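Local atomic coordinates of (S)-2-haloacid dehalogenase 4A (Burkholderia cepacia, PDB entry 2NO4), a protein that catalyses the hydrolytic dehalogenation of short-chain (S)-2-haloalkanoic acids to the corresponding (R)-2-hydroxyalkanoic acids, inverting the configuration of the carbon that carried the halogen. Residues Tyr22-Asp27 / Val184-Trp189; Val202-Gln207 / Asn223-Leu228. All blocks are in the same frame, centred on the assembly; numbering follows the deposited sequence.

Interaction 1 of 2, residues Tyr22-Asp27 / Val184-Trp189. With SO4 (sulfate ion), chain H.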
loop_
_atom_site.group_PDB
_atom_site.type_symbol
_atom_site.label_atom_id
_atom_site.label_comp_id
_atom_site.label_asym_id
_atom_site.label_seq_id
_atom_site.Cartn_x
_atom_site.Cartn_y
_atom_site.Cartn_z
ATOM N N TYR B 22 3.708 -2.008 -15.514
ATOM C CA TYR B 22 4.366 -0.886 -14.844
ATOM C C TYR B 22 5.362 -1.412 -13.814
ATOM O O TYR B 22 4.966 -1.929 -12.760
ATOM C CB TYR B 22 3.317 0.048 -14.187
ATOM C CG TYR B 22 2.516 0.764 -15.257
ATOM C CD1 TYR B 22 3.088 1.835 -15.971
ATOM C CD2 TYR B 22 1.231 0.323 -15.619
ATOM C CE1 TYR B 22 2.381 2.506 -16.989
ATOM C CE2 TYR B 22 0.520 0.960 -16.641
ATOM C CZ TYR B 22 1.096 2.037 -17.335
ATOM O OH TYR B 22 0.394 2.688 -18.339
ATOM N N GLY B 23 6.634 -1.312 -14.153
ATOM C CA GLY B 23 7.711 -1.849 -13.285
ATOM C C GLY B 23 8.429 -3.055 -13.884
ATOM O O GLY B 23 9.565 -3.355 -13.512
ATOM N N THR B 24 7.770 -3.719 -14.833
ATOM C CA THR B 24 8.280 -4.957 -15.442
ATOM C C THR B 24 8.697 -4.725 -16.893
ATOM O O THR B 24 9.858 -4.937 -17.245
ATOM C CB THR B 24 7.226 -6.062 -15.329
ATOM O OG1 THR B 24 6.863 -6.205 -13.953
ATOM C CG2 THR B 24 7.740 -7.449 -15.868
ATOM N N LEU B 25 7.743 -4.301 -17.726
ATOM C CA LEU B 25 8.025 -3.975 -19.126
ATOM C C LEU B 25 8.327 -2.495 -19.287
ATOM O O LEU B 25 9.119 -2.135 -20.136
ATOM C CB LEU B 25 6.843 -4.348 -20.042
ATOM C CG LEU B 25 6.509 -5.851 -20.100
ATOM C CD1 LEU B 25 5.297 -6.117 -20.981
ATOM C CD2 LEU B 25 7.728 -6.708 -20.526
ATOM N N LEU B 26 7.692 -1.669 -18.452
ATOM C CA LEU B 26 7.791 -0.205 -18.494
ATOM C C LEU B 26 8.484 0.285 -17.228
ATOM O O LEU B 26 8.164 -0.148 -16.124
ATOM C CB LEU B 26 6.401 0.428 -18.582
ATOM C CG LEU B 26 5.595 0.042 -19.827
ATOM C CD1 LEU B 26 4.189 0.654 -19.806
ATOM C CD2 LEU B 26 6.382 0.503 -21.065
ATOM N N ASP B 27 9.389 1.231 -17.405
ATOM C CA ASP B 27 10.248 1.704 -16.317
ATOM C C ASP B 27 9.577 2.861 -15.553
ATOM O O ASP B 27 9.595 3.989 -16.023
ATOM C CB ASP B 27 11.579 2.137 -16.928
ATOM C CG ASP B 27 12.609 2.466 -15.903
ATOM O OD1 ASP B 27 12.269 2.775 -14.739
ATOM O OD2 ASP B 27 13.785 2.409 -16.281
ATOM N N VAL B 184 4.853 -13.102 -15.195
ATOM C CA VAL B 184 6.144 -12.394 -15.048
ATOM C C VAL B 184 5.971 -10.975 -14.474
ATOM O O VAL B 184 5.252 -10.164 -15.033
ATOM C CB VAL B 184 6.931 -12.309 -16.397
ATOM C CG1 VAL B 184 8.267 -11.598 -16.198
ATOM C CG2 VAL B 184 7.152 -13.732 -16.979
ATOM N N SER B 185 6.642 -10.688 -13.362
ATOM C CA SER B 185 6.515 -9.339 -12.749
ATOM C C SER B 185 7.763 -8.960 -11.951
ATOM O O SER B 185 8.454 -9.832 -11.412
ATOM C CB SER B 185 5.249 -9.284 -11.845
ATOM O OG SER B 185 5.040 -7.960 -11.329
ATOM N N SER B 186 8.033 -7.661 -11.852
ATOM C CA SER B 186 8.990 -7.130 -10.879
ATOM C C SER B 186 8.369 -6.769 -9.537
ATOM O O SER B 186 9.087 -6.419 -8.591
ATOM C CB SER B 186 9.683 -5.890 -11.441
ATOM O OG SER B 186 10.444 -6.240 -12.583
ATOM N N ASN B 187 7.040 -6.793 -9.461
ATOM C CA ASN B 187 6.352 -6.344 -8.235
ATOM C C ASN B 187 6.030 -7.518 -7.350
ATOM O O ASN B 187 5.238 -8.352 -7.737
ATOM C CB ASN B 187 5.069 -5.579 -8.608
ATOM C CG ASN B 187 5.371 -4.373 -9.492
ATOM O OD1 ASN B 187 6.277 -3.599 -9.196
ATOM N ND2 ASN B 187 4.670 -4.251 -10.603
ATOM N N ALA B 188 6.672 -7.584 -6.182
ATOM C CA ALA B 188 6.519 -8.718 -5.270
ATOM C C ALA B 188 5.076 -9.003 -4.825
ATOM O O ALA B 188 4.721 -10.157 -4.675
ATOM C CB ALA B 188 7.467 -8.579 -4.045
ATOM N N TRP B 189 4.258 -7.956 -4.627
ATOM C CA TRP B 189 2.857 -8.099 -4.212
ATOM C C TRP B 189 2.007 -8.767 -5.349
ATOM O O TRP B 189 1.081 -9.510 -5.096
ATOM C CB TRP B 189 2.270 -6.709 -3.785
ATOM C CG TRP B 189 2.540 -5.605 -4.747
ATOM C CD1 TRP B 189 3.583 -4.730 -4.693
ATOM C CD2 TRP B 189 1.811 -5.289 -5.961
ATOM N NE1 TRP B 189 3.560 -3.890 -5.772
ATOM C CE2 TRP B 189 2.487 -4.199 -6.570
ATOM C CE3 TRP B 189 0.654 -5.813 -6.584
ATOM C CZ2 TRP B 189 2.072 -3.615 -7.798
ATOM C CZ3 TRP B 189 0.229 -5.219 -7.834
ATOM C CH2 TRP B 189 0.939 -4.132 -8.404
HETATM S S SO4 H . 0.656 -2.961 -13.376
HETATM O O1 SO4 H . 1.086 -3.060 -14.752
HETATM O O2 SO4 H . 0.151 -1.627 -13.071
HETATM O O3 SO4 H . -0.307 -3.982 -13.027
HETATM O O4 SO4 H . 1.879 -3.170 -12.605
#

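Interaction 2 of 2, residues Val202-Gln207 / Asn223-Leu228. With SO4 (sulfate ion), chain L.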
loop_
_atom_site.group_PDB
_atom_site.type_symbol
_atom_site.label_atom_id
_atom_site.label_comp_id
_atom_site.label_asym_id
_atom_site.label_seq_id
_atom_site.Cartn_x
_atom_site.Cartn_y
_atom_site.Cartn_z
ATOM N N VAL B 202 7.397 -15.856 -12.103
ATOM C CA VAL B 202 8.792 -15.522 -12.345
ATOM C C VAL B 202 9.003 -14.057 -12.020
ATOM O O VAL B 202 8.371 -13.163 -12.614
ATOM C CB VAL B 202 9.184 -15.783 -13.798
ATOM C CG1 VAL B 202 10.655 -15.292 -14.064
ATOM C CG2 VAL B 202 8.958 -17.266 -14.144
ATOM N N ARG B 203 9.850 -13.824 -11.030
ATOM C CA ARG B 203 10.243 -12.463 -10.666
ATOM C C ARG B 203 11.415 -11.950 -11.529
ATOM O O ARG B 203 12.413 -12.649 -11.703
ATOM C CB ARG B 203 10.660 -12.428 -9.198
ATOM C CG ARG B 203 11.175 -11.060 -8.845
ATOM C CD ARG B 203 10.989 -10.730 -7.462
ATOM N NE ARG B 203 11.281 -9.317 -7.231
ATOM C CZ ARG B 203 11.358 -8.786 -6.020
ATOM N NH1 ARG B 203 11.188 -9.548 -4.952
ATOM N NH2 ARG B 203 11.651 -7.500 -5.877
ATOM N N ILE B 204 11.261 -10.743 -12.077
ATOM C CA ILE B 204 12.393 -9.961 -12.599
ATOM C C ILE B 204 12.878 -9.077 -11.444
ATOM O O ILE B 204 12.197 -8.126 -11.064
ATOM C CB ILE B 204 12.038 -9.098 -13.824
ATOM C CG1 ILE B 204 11.143 -9.865 -14.822
ATOM C CG2 ILE B 204 13.317 -8.576 -14.524
ATOM C CD1 ILE B 204 11.773 -11.097 -15.432
ATOM N N ASN B 205 14.014 -9.461 -10.859
ATOM C CA ASN B 205 14.610 -8.766 -9.728
ATOM C C ASN B 205 15.909 -8.155 -10.231
ATOM O O ASN B 205 16.986 -8.774 -10.189
ATOM C CB ASN B 205 14.811 -9.737 -8.561
ATOM C CG ASN B 205 15.126 -9.030 -7.254
ATOM O OD1 ASN B 205 15.497 -7.840 -7.234
ATOM N ND2 ASN B 205 15.014 -9.762 -6.159
ATOM N N ARG B 206 15.791 -6.953 -10.785
ATOM C CA ARG B 206 16.932 -6.296 -11.439
ATOM C C ARG B 206 18.045 -5.907 -10.453
ATOM O O ARG B 206 19.217 -6.011 -10.794
ATOM C CB ARG B 206 16.449 -5.066 -12.185
ATOM C CG ARG B 206 15.716 -5.424 -13.467
ATOM C CD ARG B 206 15.260 -4.209 -14.222
ATOM N NE ARG B 206 14.515 -4.710 -15.365
ATOM C CZ ARG B 206 13.192 -4.884 -15.398
ATOM N NH1 ARG B 206 12.439 -4.592 -14.332
ATOM N NH2 ARG B 206 12.645 -5.408 -16.482
ATOM N N GLN B 207 17.690 -5.465 -9.250
ATOM C CA GLN B 207 18.681 -4.967 -8.317
ATOM C C GLN B 207 18.979 -5.950 -7.179
ATOM O O GLN B 207 19.760 -5.685 -6.310
ATOM C CB GLN B 207 18.222 -3.622 -7.747
ATOM C CG GLN B 207 18.104 -2.488 -8.769
ATOM C CD GLN B 207 17.511 -1.227 -8.153
ATOM O OE1 GLN B 207 18.244 -0.290 -7.810
ATOM N NE2 GLN B 207 16.180 -1.197 -7.994
ATOM N N ASN B 223 17.385 -11.677 -13.300
ATOM C CA ASN B 223 17.715 -10.264 -13.125
ATOM C C ASN B 223 17.419 -9.405 -14.352
ATOM O O ASN B 223 17.651 -8.219 -14.341
ATOM C CB ASN B 223 19.175 -10.088 -12.634
ATOM C CG ASN B 223 20.224 -10.492 -13.693
ATOM O OD1 ASN B 223 21.422 -10.515 -13.400
ATOM N ND2 ASN B 223 19.779 -10.823 -14.910
ATOM N N SER B 224 16.884 -10.024 -15.397
ATOM C CA SER B 224 16.664 -9.350 -16.642
ATOM C C SER B 224 15.588 -10.078 -17.397
ATOM O O SER B 224 15.513 -11.312 -17.356
ATOM C CB SER B 224 17.973 -9.394 -17.482
ATOM O OG SER B 224 17.732 -8.912 -18.778
ATOM N N LEU B 225 14.808 -9.321 -18.170
ATOM C CA LEU B 225 13.825 -9.937 -19.041
ATOM C C LEU B 225 14.479 -10.887 -20.096
ATOM O O LEU B 225 13.901 -11.911 -20.468
ATOM C CB LEU B 225 13.047 -8.831 -19.747
ATOM C CG LEU B 225 11.968 -8.047 -18.988
ATOM C CD1 LEU B 225 11.723 -6.739 -19.768
ATOM C CD2 LEU B 225 10.655 -8.836 -18.791
ATOM N N SER B 226 15.672 -10.538 -20.577
ATOM C CA SER B 226 16.420 -11.412 -21.498
ATOM C C SER B 226 16.634 -12.837 -20.953
ATOM O O SER B 226 16.705 -13.789 -21.722
ATOM C CB SER B 226 17.764 -10.769 -21.870
ATOM O OG SER B 226 18.628 -10.753 -20.741
ATOM N N GLU B 227 16.718 -12.983 -19.635
ATOM C CA GLU B 227 16.895 -14.302 -19.008
ATOM C C GLU B 227 15.682 -15.180 -19.023
ATOM O O GLU B 227 15.768 -16.362 -18.684
ATOM C CB GLU B 227 17.403 -14.165 -17.579
ATOM C CG GLU B 227 18.717 -13.427 -17.484
ATOM C CD GLU B 227 19.889 -14.172 -18.123
ATOM O OE1 GLU B 227 20.939 -13.523 -18.317
ATOM O OE2 GLU B 227 19.785 -15.386 -18.432
ATOM N N LEU B 228 14.547 -14.611 -19.407
ATOM C CA LEU B 228 13.338 -15.387 -19.596
ATOM C C LEU B 228 13.493 -16.274 -20.809
ATOM O O LEU B 228 12.812 -17.290 -20.922
ATOM C CB LEU B 228 12.128 -14.465 -19.820
ATOM C CG LEU B 228 11.592 -13.602 -18.668
ATOM C CD1 LEU B 228 10.451 -12.692 -19.213
ATOM C CD2 LEU B 228 11.083 -14.503 -17.495
HETATM S S SO4 L . 15.844 -5.605 -18.681
HETATM O O1 SO4 L . 15.298 -5.145 -19.979
HETATM O O2 SO4 L . 16.174 -4.492 -17.751
HETATM O O3 SO4 L . 14.856 -6.492 -18.115
HETATM O O4 SO4 L . 17.129 -6.255 -18.865
#

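Interaction 1 of 2, residues Tyr22-Asp27 / Val184-Trp189
Thr24 OG1 accepts the backbone N-H of Ser186 at 2.8 Å, a nearly straight bond (163°) that ties the loop following the nucleophile strand 16-19 to the loop that leaves strand 181-185 in the HAD Rossmann-like core. OG1 is also hydrogen-bonded to OD2 of Asp20, the catalytic nucleophile, so this residue, inferred to matter for catalysis, links the nucleophile to that loop. Its methyl CG2, anti to the backbone N, also faces this segment, 3.8 Å from Val184 O. A second bridge runs from Asn187 ND2 to Tyr22 O, 3.2 Å long at 170°; the acceptor lies in the amide plane, while the donor is tilted 21° from the carbonyl plane. Tyr22 O also takes a weak bond from Arg51, a substrate-binding residue. Ser185 OG receives Asn187 N at 3.0 Å, forming an ST turn just before helix 188-197, and bonds to Asp190 as well. Ser186 OG sits beside Gly23 O, but its hydrogen-bond partner is Ile204 O. A sulfate, probably from the crystallisation liquor, occupies the active site, where Ser128 and Asn129 also bind it: its O1 receives Tyr22 N at 2.9 Å, and its O2 lies at the Tyr22 ring edge, 3.4 Å from CD2.

Interaction 2 of 2, residues Val202-Gln207 / Asn223-Leu228
Arg206 reaches across to Asn223, Leu225 and a sulfate probably taken from the crystallisation liquor. From CB, 4.0 Å from Asn223 O, the chain passes to CG, closer to that oxygen at 3.5 Å, and continues extended through CD, which skirts sulfate O2. NE gives that same O2 a hydrogen bond of 2.9 Å and O3 a weak one, while NH2 donates to O3 at 3.0 Å. The last turn, chi4 at 94°, sets the guanidinium steeply to its extended stem: Ile204 CG2 lies over the centre of one face, 3.7 Å above the plane, and Leu225 CD1 meets the edge beside NH2. NH2 also bonds to Thr24 O, and Tyr107 adds a cation-pi contact. The same O3 also receives Leu225 N at 2.8 Å (173°), so both segments grip one oxygen, while Ser224 OG donates to O4. Deeper in, the end of parallel strand 200-204 packs on the 3-10 turn 225-227, which follows the edge strand 220-222, and on Leu228 just after it. Val202 CG1 meets Leu228 CD2 at 3.5 Å as the two side chains slide past in opposite directions, and Ile204 crosses Leu225 and Leu228 at about right angles. Between the backbones, Asn223 CA-H points at Asn205 O and Arg206 CA-H at Asn223 O. Apolar packing joins the segments directly; the sulfate bridges them in this crystal and marks a site suited to an anion, its charge probably partly balanced by Arg206.

Interactions 1 and 2 have centres 10 Å apart and come in series along the chain, the first closing at residue 189 before the second opens at residue 202. Helix 188-197 joins their strands, and 181-185 and 200-204 are parallel neighbours in the six-stranded sheet. The two contacts also touch directly, through the guanidinium of Arg206 on the 22-27 loop and through the hydroxyl of Ser186 on the end of strand 200-204. Interaction 1 is near the middle of the chain and forms part of the catalytic centre; interaction 2, about 14 Å from the chain centre, packs toward the sheet's 220-222 border. Arg206 therefore connects the loop 22-27 beside the nucleophile to that outer end of the core.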